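Local coordinates for spike glycoprotein (PDB 5GYQ) that forms the putative receptor-binding domain of the bat coronavirus HKU9 spike, whose predicted task is to attach the virion to a host-cell receptor, at residues D67-E73 / S146-A152; P17-V21 / P112-A116; T43-Y49 / G100-Y106. One frame throughout, in Å; residues are numbered along the deposited sequence.

Overall arrangement
From the N terminus, the first contact segment the chain reaches is 17-21, a loop between helix 10-14 and strand 23-27, and interaction 2 closes it against 112-116, 91 residues on. Both ends of interaction 3 lie within that span: edge strand 43-49 is joined by strand 100-111, with three helices and strand 63-71 in between. Interaction 1 crosses both of the others, because 67-73 falls inside each loop while 146-152 comes after them. Interactions 1 and 3 share the five-stranded antiparallel sheet, where strands 146-157 and 100-111 are neighbours. Interactions 1 and 2 touch directly and meet at the same N-linked sugar, whereas interactions 2 and 3 stay about 8 Å apart at their nearest atoms.

Interaction 1: D67-E73 / S146-A152. With NAG (2-acetamido-2-deoxy-beta-D-glucopyranose), chain B.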
loop_
_atom_site.group_PDB
_atom_site.type_symbol
_atom_site.label_atom_id
_atom_site.label_comp_id
_atom_site.label_asym_id
_atom_site.label_seq_id
_atom_site.Cartn_x
_atom_site.Cartn_y
_atom_site.Cartn_z
ATOM N N ASP A 67 0.871 3.466 0.474
ATOM C CA ASP A 67 1.570 2.442 1.241
ATOM C C ASP A 67 1.871 1.253 0.348
ATOM O O ASP A 67 0.975 0.685 -0.258
ATOM C CB ASP A 67 0.746 2.011 2.450
ATOM C CG ASP A 67 0.435 3.166 3.374
ATOM O OD1 ASP A 67 1.232 4.124 3.413
ATOM O OD2 ASP A 67 -0.604 3.118 4.063
ATOM N N VAL A 68 3.135 0.870 0.266
ATOM C CA VAL A 68 3.535 -0.167 -0.673
ATOM C C VAL A 68 4.195 -1.344 0.034
ATOM O O VAL A 68 5.045 -1.165 0.925
ATOM C CB VAL A 68 4.489 0.397 -1.739
ATOM C CG1 VAL A 68 4.901 -0.688 -2.718
ATOM C CG2 VAL A 68 3.821 1.549 -2.481
ATOM N N MET A 69 3.781 -2.545 -0.362
ATOM C CA MET A 69 4.349 -3.774 0.186
ATOM C C MET A 69 4.004 -4.950 -0.710
ATOM O O MET A 69 3.355 -4.779 -1.735
ATOM C CB MET A 69 3.828 -4.024 1.601
ATOM C CG MET A 69 2.352 -4.405 1.649
ATOM S SD MET A 69 1.476 -3.641 3.031
ATOM C CE MET A 69 1.271 -1.972 2.412
ATOM N N ARG A 70 4.433 -6.146 -0.324
ATOM C CA ARG A 70 4.023 -7.352 -1.025
ATOM C C ARG A 70 3.072 -8.151 -0.144
ATOM O O ARG A 70 3.067 -7.989 1.077
ATOM C CB ARG A 70 5.238 -8.193 -1.427
ATOM C CG ARG A 70 6.116 -8.660 -0.280
ATOM C CD ARG A 70 7.337 -9.393 -0.816
ATOM N NE ARG A 70 8.082 -8.563 -1.760
ATOM C CZ ARG A 70 8.679 -9.019 -2.857
ATOM N NH1 ARG A 70 8.623 -10.309 -3.161
ATOM N NH2 ARG A 70 9.330 -8.181 -3.656
ATOM N N ILE A 71 2.266 -9.009 -0.761
ATOM C CA ILE A 71 1.196 -9.693 -0.039
ATOM C C ILE A 71 0.762 -10.940 -0.806
ATOM O O ILE A 71 0.671 -10.906 -2.030
ATOM C CB ILE A 71 -0.008 -8.729 0.183
ATOM C CG1 ILE A 71 -1.066 -9.338 1.101
ATOM C CG2 ILE A 71 -0.620 -8.295 -1.148
ATOM C CD1 ILE A 71 -2.170 -8.349 1.476
ATOM N N ASN A 72 0.513 -12.052 -0.117
ATOM C CA ASN A 72 0.085 -13.239 -0.852
ATOM C C ASN A 72 -1.437 -13.365 -0.839
ATOM O O ASN A 72 -2.122 -12.572 -0.188
ATOM C CB ASN A 72 0.789 -14.511 -0.328
ATOM C CG ASN A 72 0.252 -15.034 1.007
ATOM O OD1 ASN A 72 -0.689 -14.503 1.596
ATOM N ND2 ASN A 72 0.876 -16.117 1.480
ATOM N N GLU A 73 -1.957 -14.344 -1.576
ATOM C CA GLU A 73 -3.392 -14.438 -1.849
ATOM C C GLU A 73 -4.264 -14.545 -0.594
ATOM O O GLU A 73 -5.299 -13.889 -0.504
ATOM C CB GLU A 73 -3.673 -15.628 -2.767
ATOM C CG GLU A 73 -5.145 -15.792 -3.144
ATOM C CD GLU A 73 -5.625 -14.777 -4.175
ATOM O OE1 GLU A 73 -6.853 -14.665 -4.376
ATOM O OE2 GLU A 73 -4.782 -14.094 -4.793
ATOM N N SER A 146 6.398 -17.705 -0.778
ATOM C CA SER A 146 5.029 -17.470 -1.209
ATOM C C SER A 146 4.996 -16.821 -2.576
ATOM O O SER A 146 5.833 -15.972 -2.884
ATOM C CB SER A 146 4.278 -16.590 -0.207
ATOM O OG SER A 146 3.445 -17.366 0.636
ATOM N N TYR A 147 4.036 -17.237 -3.396
ATOM C CA TYR A 147 3.697 -16.486 -4.593
ATOM C C TYR A 147 3.072 -15.183 -4.126
ATOM O O TYR A 147 2.216 -15.177 -3.242
ATOM C CB TYR A 147 2.749 -17.264 -5.501
ATOM C CG TYR A 147 2.214 -16.441 -6.648
ATOM C CD1 TYR A 147 3.006 -16.156 -7.752
ATOM C CD2 TYR A 147 0.921 -15.941 -6.624
ATOM C CE1 TYR A 147 2.522 -15.401 -8.802
ATOM C CE2 TYR A 147 0.429 -15.188 -7.668
ATOM C CZ TYR A 147 1.232 -14.921 -8.754
ATOM O OH TYR A 147 0.746 -14.167 -9.798
ATOM N N VAL A 148 3.494 -14.078 -4.720
ATOM C CA VAL A 148 3.249 -12.781 -4.112
ATOM C C VAL A 148 2.767 -11.721 -5.102
ATOM O O VAL A 148 3.195 -11.679 -6.257
ATOM C CB VAL A 148 4.537 -12.300 -3.388
ATOM C CG1 VAL A 148 4.855 -10.852 -3.699
ATOM C CG2 VAL A 148 4.412 -12.526 -1.889
ATOM N N TYR A 149 1.847 -10.885 -4.634
ATOM C CA TYR A 149 1.381 -9.731 -5.380
ATOM C C TYR A 149 1.954 -8.451 -4.797
ATOM O O TYR A 149 2.276 -8.385 -3.609
ATOM C CB TYR A 149 -0.146 -9.654 -5.373
ATOM C CG TYR A 149 -0.823 -10.880 -5.928
ATOM C CD1 TYR A 149 -0.821 -11.140 -7.291
ATOM C CD2 TYR A 149 -1.470 -11.779 -5.089
ATOM C CE1 TYR A 149 -1.438 -12.259 -7.804
ATOM C CE2 TYR A 149 -2.091 -12.903 -5.594
ATOM C CZ TYR A 149 -2.073 -13.138 -6.953
ATOM O OH TYR A 149 -2.691 -14.254 -7.466
ATOM N N GLY A 150 2.082 -7.435 -5.642
ATOM C CA GLY A 150 2.379 -6.098 -5.172
ATOM C C GLY A 150 1.103 -5.481 -4.634
ATOM O O GLY A 150 0.011 -5.783 -5.112
ATOM N N LEU A 151 1.236 -4.624 -3.631
ATOM C CA LEU A 151 0.087 -3.959 -3.037
ATOM C C LEU A 151 0.378 -2.495 -2.770
ATOM O O LEU A 151 1.334 -2.150 -2.055
ATOM C CB LEU A 151 -0.333 -4.637 -1.731
ATOM C CG LEU A 151 -1.509 -3.953 -1.021
ATOM C CD1 LEU A 151 -2.787 -4.114 -1.827
ATOM C CD2 LEU A 151 -1.698 -4.479 0.392
ATOM N N ALA A 152 -0.455 -1.646 -3.364
ATOM C CA ALA A 152 -0.449 -0.220 -3.100
ATOM C C ALA A 152 -1.767 0.171 -2.448
ATOM O O ALA A 152 -2.836 0.021 -3.040
ATOM C CB ALA A 152 -0.226 0.568 -4.384
HETATM C C1 NAG B . 0.539 -16.788 2.705
HETATM C C2 NAG B . 0.146 -18.230 2.477
HETATM C C3 NAG B . -0.379 -18.831 3.772
HETATM C C4 NAG B . 0.652 -18.666 4.887
HETATM C C5 NAG B . 1.180 -17.229 4.962
HETATM C C6 NAG B . 2.390 -17.104 5.859
HETATM C C7 NAG B . -0.517 -18.787 0.183
HETATM C C8 NAG B . -1.644 -18.857 -0.803
HETATM N N2 NAG B . -0.835 -18.353 1.411
HETATM O O3 NAG B . -0.654 -20.206 3.542
HETATM O O4 NAG B . 0.059 -18.923 6.157
HETATM O O5 NAG B . 1.573 -16.733 3.672
HETATM O O6 NAG B . 2.816 -15.754 5.977
HETATM O O7 NAG B . 0.631 -19.105 -0.112
HETATM O O HOH W 1 -0.211 -16.290 -2.823
#
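Asn72 carries an N-linked sugar on ND2, and the same nitrogen still donates its remaining hydrogen to Ser146 OG (3.0 Å), which lies near the plane of the amide. The site stands at one end of an antiparallel pair of strands of the central five-stranded sheet of the S1 C-terminal domain, where 146-152 starts beside the far end of 67-71. A chi1 of 76° places CG of Asn72 between the backbone N and the carbonyl carbon; OD1 then caps His75 N at the start of helix 73-81, while ND2 faces the serine. Asparagine thus serves as both N-cap and glycan anchor.

Two hydrogen-bonded pairs, Met69 with Leu151 and Ile71 with Tyr149, knit the backbones. On their face of the sheet, Ile71 CG2 packs on Leu151 CB (3.7 Å), and both branched side chains press against Leu79 of the helix. Arg70 lies on the other face, and Val148 CG1 comes up to its CB at 3.5 Å, the two side chains crossing at about a right angle. Gly150, paired with Arg70, brings no side chain to that face. The guanidinium itself is held by Asp15 and the carbonyl of Pro16. Beyond the last strand pair, a water accepts from Glu73 N at 2.9 Å and donates to Tyr147 O at 2.7 Å.

Interaction 2: P17-V21 / P112-A116; sequences PQPVV and PYAVA. With NAG (2-acetamido-2-deoxy-beta-D-glucopyranose), chain B.
Gln18 reaches across to 112-116 with both ends of its amide, as a backbone would. OE1 accepts from Ala114 N at 2.7 Å in an almost straight bond (172°), although the donor stands well above the carbonyl plane; NE2 gives a more bent bond to Pro112 O at 2.9 Å. A bend at chi2 (-68°) folds the chain so that CG also rests on Ala114 CB, 3.6 Å away. Glutamine suits the place because one flat group offers an acceptor and a donor to the backbone of a loop with no regular strand, at Ala114 N and Pro112 O, and the small alanine lets it come close.

Pro19 follows with its ring. Its CG lies 3.9 Å from Tyr113 CE1 and 3.8 Å from Val115 CG2, meeting both side chains at about a right angle. That same Val115 methyl covers the centre of one face of the Tyr113 ring, whose edge is turned to the glycan, with CE2 3.5 Å from NAG O5. The tyrosine hydroxyl is engaged by His75 and by Asn72 N, so the ring bridges sugar, loop and sheet.

Val20 ends the contact with its two branches spread apart: CG1 packs on Ala114 CB and CG2 on Ala116 CB. A 3-10 turn at 19-20, with Val21 N bonded to Gln18 O, aims these side chains at the partner loop. The loops pack against helices 86-90 and 130-139, with Phe87 against Pro19 and Val136 against Val20, while the backbone of Pro17 bonds to Arg70 of strand 63-71 and Tyr113 rests on Ile71 of the same strand.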
loop_
_atom_site.group_PDB
_atom_site.type_symbol
_atom_site.label_atom_id
_atom_site.label_comp_id
_atom_site.label_asym_id
_atom_site.label_seq_id
_atom_site.Cartn_x
_atom_site.Cartn_y
_atom_site.Cartn_z
ATOM N N PRO A 17 8.460 -3.877 -0.819
ATOM C CA PRO A 17 9.104 -4.375 0.399
ATOM C C PRO A 17 8.280 -5.464 1.075
ATOM O O PRO A 17 7.091 -5.607 0.789
ATOM C CB PRO A 17 9.197 -3.128 1.283
ATOM C CG PRO A 17 8.096 -2.243 0.810
ATOM C CD PRO A 17 7.938 -2.508 -0.659
ATOM N N GLN A 18 8.920 -6.236 1.946
ATOM C CA GLN A 18 8.205 -7.199 2.768
ATOM C C GLN A 18 7.198 -6.437 3.621
ATOM O O GLN A 18 7.463 -5.305 4.025
ATOM C CB GLN A 18 9.176 -7.993 3.644
ATOM C CG GLN A 18 10.255 -8.739 2.868
ATOM C CD GLN A 18 9.702 -9.886 2.038
ATOM O OE1 GLN A 18 8.574 -10.335 2.246
ATOM N NE2 GLN A 18 10.499 -10.367 1.090
ATOM N N PRO A 19 6.035 -7.046 3.888
ATOM C CA PRO A 19 4.980 -6.356 4.637
ATOM C C PRO A 19 5.417 -5.927 6.035
ATOM O O PRO A 19 4.902 -4.932 6.550
ATOM C CB PRO A 19 3.859 -7.397 4.711
ATOM C CG PRO A 19 4.512 -8.703 4.431
ATOM C CD PRO A 19 5.632 -8.405 3.492
ATOM N N VAL A 20 6.360 -6.650 6.634
ATOM C CA VAL A 20 6.855 -6.271 7.953
ATOM C C VAL A 20 7.556 -4.906 7.890
ATOM O O VAL A 20 7.576 -4.168 8.874
ATOM C CB VAL A 20 7.805 -7.349 8.543
ATOM C CG1 VAL A 20 9.088 -7.468 7.728
ATOM C CG2 VAL A 20 8.119 -7.046 10.000
ATOM N N VAL A 21 8.101 -4.554 6.725
ATOM C CA VAL A 21 8.709 -3.234 6.542
ATOM C C VAL A 21 8.076 -2.455 5.385
ATOM O O VAL A 21 8.785 -1.907 4.540
ATOM C CB VAL A 21 10.234 -3.334 6.304
ATOM C CG1 VAL A 21 10.947 -3.625 7.604
ATOM C CG2 VAL A 21 10.558 -4.401 5.260
ATOM N N PRO A 112 10.900 -15.404 -0.764
ATOM C CA PRO A 112 10.783 -15.200 0.680
ATOM C C PRO A 112 9.712 -14.172 1.021
ATOM O O PRO A 112 9.673 -13.087 0.441
ATOM C CB PRO A 112 12.175 -14.705 1.070
ATOM C CG PRO A 112 13.078 -15.417 0.127
ATOM C CD PRO A 112 12.312 -15.560 -1.173
ATOM N N TYR A 113 8.843 -14.539 1.953
ATOM C CA TYR A 113 7.702 -13.721 2.323
ATOM C C TYR A 113 7.795 -13.444 3.815
ATOM O O TYR A 113 7.438 -14.291 4.636
ATOM C CB TYR A 113 6.404 -14.446 1.953
ATOM C CG TYR A 113 5.120 -13.666 2.143
ATOM C CD1 TYR A 113 5.028 -12.325 1.791
ATOM C CD2 TYR A 113 3.984 -14.292 2.637
ATOM C CE1 TYR A 113 3.841 -11.622 1.955
ATOM C CE2 TYR A 113 2.799 -13.604 2.799
ATOM C CZ TYR A 113 2.732 -12.270 2.460
ATOM O OH TYR A 113 1.547 -11.590 2.626
ATOM N N ALA A 114 8.309 -12.268 4.165
ATOM C CA ALA A 114 8.618 -11.957 5.558
ATOM C C ALA A 114 7.427 -11.333 6.271
ATOM O O ALA A 114 7.149 -10.144 6.119
ATOM C CB ALA A 114 9.824 -11.036 5.639
ATOM N N VAL A 115 6.732 -12.149 7.057
ATOM C CA VAL A 115 5.523 -11.719 7.742
ATOM C C VAL A 115 5.640 -11.959 9.242
ATOM O O VAL A 115 5.851 -13.088 9.674
ATOM C CB VAL A 115 4.283 -12.458 7.203
ATOM C CG1 VAL A 115 3.026 -12.015 7.939
ATOM C CG2 VAL A 115 4.139 -12.226 5.713
ATOM N N ALA A 116 5.504 -10.898 10.033
ATOM C CA ALA A 116 5.545 -11.029 11.486
ATOM C C ALA A 116 4.311 -11.774 11.970
ATOM O O ALA A 116 3.218 -11.581 11.439
ATOM C CB ALA A 116 5.637 -9.662 12.147
HETATM C C1 NAG B . 0.539 -16.788 2.705
HETATM C C2 NAG B . 0.146 -18.230 2.477
HETATM C C3 NAG B . -0.379 -18.831 3.772
HETATM C C4 NAG B . 0.652 -18.666 4.887
HETATM C C5 NAG B . 1.180 -17.229 4.962
HETATM C C6 NAG B . 2.390 -17.104 5.859
HETATM C C7 NAG B . -0.517 -18.787 0.183
HETATM C C8 NAG B . -1.644 -18.857 -0.803
HETATM N N2 NAG B . -0.835 -18.353 1.411
HETATM O O3 NAG B . -0.654 -20.206 3.542
HETATM O O4 NAG B . 0.059 -18.923 6.157
HETATM O O5 NAG B . 1.573 -16.733 3.672
HETATM O O6 NAG B . 2.816 -15.754 5.977
HETATM O O7 NAG B . 0.631 -19.105 -0.112
#

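Interaction 3: T43-Y49 / G100-Y106; sequences THQLQCY and GCLHAFY
Cys48 and Cys101 face each other as a non-hydrogen-bonded pair and are joined by a disulfide, SG to SG 2.0 Å, which ties edge strand 45-49 to antiparallel strand 100-106. Their CA atoms, only 4.2 Å apart, are close enough for this cross-strand link.

Backbone hydrogen bonds run in double pairs at Gln45-Ala104, Gln47-Leu102 and Tyr49-Gly100, until a classic beta bulge breaks the register: His44 N and Gln45 N both donate to Ala104 O. Gly100 has backbone angles that would jam a CB against the preceding carbonyl, hence glycine.

Among the polar side chains, Thr43 OG1 meets His103 NE2 at the ring's edge, 2.9 Å away; Val37 O holds ND1 of that histidine, so the imidazole is gripped at both nitrogens.

Aromatic contacts gather round the bulge. His44 turns its edge toward the face of Tyr106, with planes at 84°, and its CB sits over that face, 3.9 Å from the centroid. A chi1 of 163° carries the imidazole out toward the tyrosine hydroxyl, to which ND1 makes a weak bond. Farther along, Leu46 CD1 makes an off-centre CH-pi contact with the His103 ring, and Leu102 CD1 meets the edge of Tyr49.

Phe80 of helix 73-81 touches Gln45 and Leu102, Pro53 of helix 53-56 touches Leu46 and Cys48, and strand 146-157 continues the sheet beyond 100-106.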
loop_
_atom_site.group_PDB
_atom_site.type_symbol
_atom_site.label_atom_id
_atom_site.label_comp_id
_atom_site.label_asym_id
_atom_site.label_seq_id
_atom_site.Cartn_x
_atom_site.Cartn_y
_atom_site.Cartn_z
ATOM N N THR A 43 -2.983 -4.934 -13.136
ATOM C CA THR A 43 -3.928 -5.101 -12.037
ATOM C C THR A 43 -4.363 -6.546 -11.799
ATOM O O THR A 43 -4.782 -7.248 -12.721
ATOM C CB THR A 43 -5.187 -4.244 -12.269
ATOM O OG1 THR A 43 -4.812 -2.862 -12.350
ATOM C CG2 THR A 43 -6.179 -4.427 -11.132
ATOM N N HIS A 44 -4.250 -6.977 -10.546
ATOM C CA HIS A 44 -4.755 -8.271 -10.108
ATOM C C HIS A 44 -6.106 -8.094 -9.431
ATOM O O HIS A 44 -7.008 -8.912 -9.602
ATOM C CB HIS A 44 -3.759 -8.940 -9.158
ATOM C CG HIS A 44 -4.343 -10.056 -8.348
ATOM N ND1 HIS A 44 -4.430 -11.349 -8.814
ATOM C CD2 HIS A 44 -4.861 -10.070 -7.097
ATOM C CE1 HIS A 44 -4.979 -12.114 -7.885
ATOM N NE2 HIS A 44 -5.252 -11.361 -6.835
ATOM N N GLN A 45 -6.237 -7.015 -8.664
ATOM C CA GLN A 45 -7.485 -6.695 -7.982
ATOM C C GLN A 45 -7.473 -5.251 -7.486
ATOM O O GLN A 45 -6.576 -4.853 -6.747
ATOM C CB GLN A 45 -7.723 -7.652 -6.809
ATOM C CG GLN A 45 -9.071 -8.360 -6.835
ATOM C CD GLN A 45 -8.985 -9.769 -7.395
ATOM O OE1 GLN A 45 -7.921 -10.392 -7.382
ATOM N NE2 GLN A 45 -10.108 -10.279 -7.890
ATOM N N LEU A 46 -8.466 -4.467 -7.892
ATOM C CA LEU A 46 -8.566 -3.077 -7.455
ATOM C C LEU A 46 -9.882 -2.833 -6.725
ATOM O O LEU A 46 -10.955 -2.909 -7.321
ATOM C CB LEU A 46 -8.435 -2.125 -8.646
ATOM C CG LEU A 46 -8.621 -0.626 -8.390
ATOM C CD1 LEU A 46 -7.575 -0.085 -7.426
ATOM C CD2 LEU A 46 -8.585 0.142 -9.701
ATOM N N GLN A 47 -9.792 -2.539 -5.432
ATOM C CA GLN A 47 -10.985 -2.362 -4.614
ATOM C C GLN A 47 -11.015 -0.985 -3.967
ATOM O O GLN A 47 -10.097 -0.619 -3.243
ATOM C CB GLN A 47 -11.055 -3.444 -3.537
ATOM C CG GLN A 47 -12.348 -3.448 -2.752
ATOM C CD GLN A 47 -13.502 -4.017 -3.547
ATOM O OE1 GLN A 47 -13.413 -5.121 -4.086
ATOM N NE2 GLN A 47 -14.593 -3.264 -3.631
ATOM N N CYS A 48 -12.079 -0.228 -4.208
ATOM C CA CYS A 48 -12.151 1.131 -3.682
ATOM C C CYS A 48 -13.270 1.327 -2.660
ATOM O O CYS A 48 -14.319 0.690 -2.734
ATOM C CB CYS A 48 -12.317 2.127 -4.828
ATOM S SG CYS A 48 -10.870 2.302 -5.893
ATOM N N TYR A 49 -13.027 2.229 -1.714
ATOM C CA TYR A 49 -13.965 2.552 -0.650
ATOM C C TYR A 49 -14.131 4.063 -0.529
ATOM O O TYR A 49 -13.173 4.777 -0.214
ATOM C CB TYR A 49 -13.487 1.976 0.685
ATOM C CG TYR A 49 -13.040 0.534 0.612
ATOM C CD1 TYR A 49 -13.938 -0.506 0.821
ATOM C CD2 TYR A 49 -11.715 0.212 0.340
ATOM C CE1 TYR A 49 -13.532 -1.825 0.755
ATOM C CE2 TYR A 49 -11.302 -1.104 0.272
ATOM C CZ TYR A 49 -12.213 -2.118 0.481
ATOM O OH TYR A 49 -11.800 -3.428 0.413
ATOM N N GLY A 100 -10.333 5.383 0.317
ATOM C CA GLY A 100 -9.257 5.197 -0.638
ATOM C C GLY A 100 -9.324 3.872 -1.369
ATOM O O GLY A 100 -10.402 3.328 -1.552
ATOM N N CYS A 101 -8.176 3.344 -1.788
ATOM C CA CYS A 101 -8.175 2.129 -2.604
ATOM C C CYS A 101 -7.065 1.132 -2.281
ATOM O O CYS A 101 -5.955 1.504 -1.907
ATOM C CB CYS A 101 -8.086 2.500 -4.087
ATOM S SG CYS A 101 -9.563 3.322 -4.720
ATOM N N LEU A 102 -7.396 -0.145 -2.440
ATOM C CA LEU A 102 -6.440 -1.239 -2.357
ATOM C C LEU A 102 -6.154 -1.743 -3.762
ATOM O O LEU A 102 -7.049 -2.261 -4.439
ATOM C CB LEU A 102 -6.976 -2.379 -1.493
ATOM C CG LEU A 102 -7.445 -2.033 -0.083
ATOM C CD1 LEU A 102 -8.008 -3.272 0.592
ATOM C CD2 LEU A 102 -6.303 -1.451 0.727
ATOM N N HIS A 103 -4.912 -1.583 -4.201
ATOM C CA HIS A 103 -4.536 -1.995 -5.543
ATOM C C HIS A 103 -3.487 -3.099 -5.518
ATOM O O HIS A 103 -2.308 -2.852 -5.265
ATOM C CB HIS A 103 -4.021 -0.799 -6.342
ATOM C CG HIS A 103 -3.895 -1.063 -7.811
ATOM N ND1 HIS A 103 -3.518 -0.093 -8.711
ATOM C CD2 HIS A 103 -4.104 -2.190 -8.532
ATOM C CE1 HIS A 103 -3.496 -0.611 -9.929
ATOM N NE2 HIS A 103 -3.847 -1.880 -9.846
ATOM N N ALA A 104 -3.932 -4.320 -5.787
ATOM C CA ALA A 104 -3.037 -5.459 -5.890
ATOM C C ALA A 104 -2.713 -5.737 -7.352
ATOM O O ALA A 104 -3.611 -5.810 -8.197
ATOM C CB ALA A 104 -3.650 -6.680 -5.238
ATOM N N PHE A 105 -1.425 -5.885 -7.642
ATOM C CA PHE A 105 -0.959 -6.069 -9.011
ATOM C C PHE A 105 0.048 -7.210 -9.099
ATOM O O PHE A 105 0.678 -7.574 -8.104
ATOM C CB PHE A 105 -0.345 -4.771 -9.546
ATOM C CG PHE A 105 0.758 -4.215 -8.685
ATOM C CD1 PHE A 105 2.084 -4.517 -8.951
ATOM C CD2 PHE A 105 0.471 -3.379 -7.617
ATOM C CE1 PHE A 105 3.101 -4.001 -8.164
ATOM C CE2 PHE A 105 1.483 -2.864 -6.829
ATOM C CZ PHE A 105 2.798 -3.175 -7.105
ATOM N N TYR A 106 0.202 -7.765 -10.298
ATOM C CA TYR A 106 1.050 -8.935 -10.507
ATOM C C TYR A 106 2.542 -8.623 -10.423
ATOM O O TYR A 106 3.012 -7.621 -10.957
ATOM C CB TYR A 106 0.731 -9.582 -11.861
ATOM C CG TYR A 106 -0.618 -10.266 -11.898
ATOM C CD1 TYR A 106 -0.770 -11.573 -11.453
ATOM C CD2 TYR A 106 -1.741 -9.601 -12.368
ATOM C CE1 TYR A 106 -2.003 -12.202 -11.480
ATOM C CE2 TYR A 106 -2.978 -10.221 -12.400
ATOM C CZ TYR A 106 -3.104 -11.520 -11.953
ATOM O OH TYR A 106 -4.332 -12.138 -11.981
HETATM O O HOH W 2 -7.313 -10.593 -11.838
#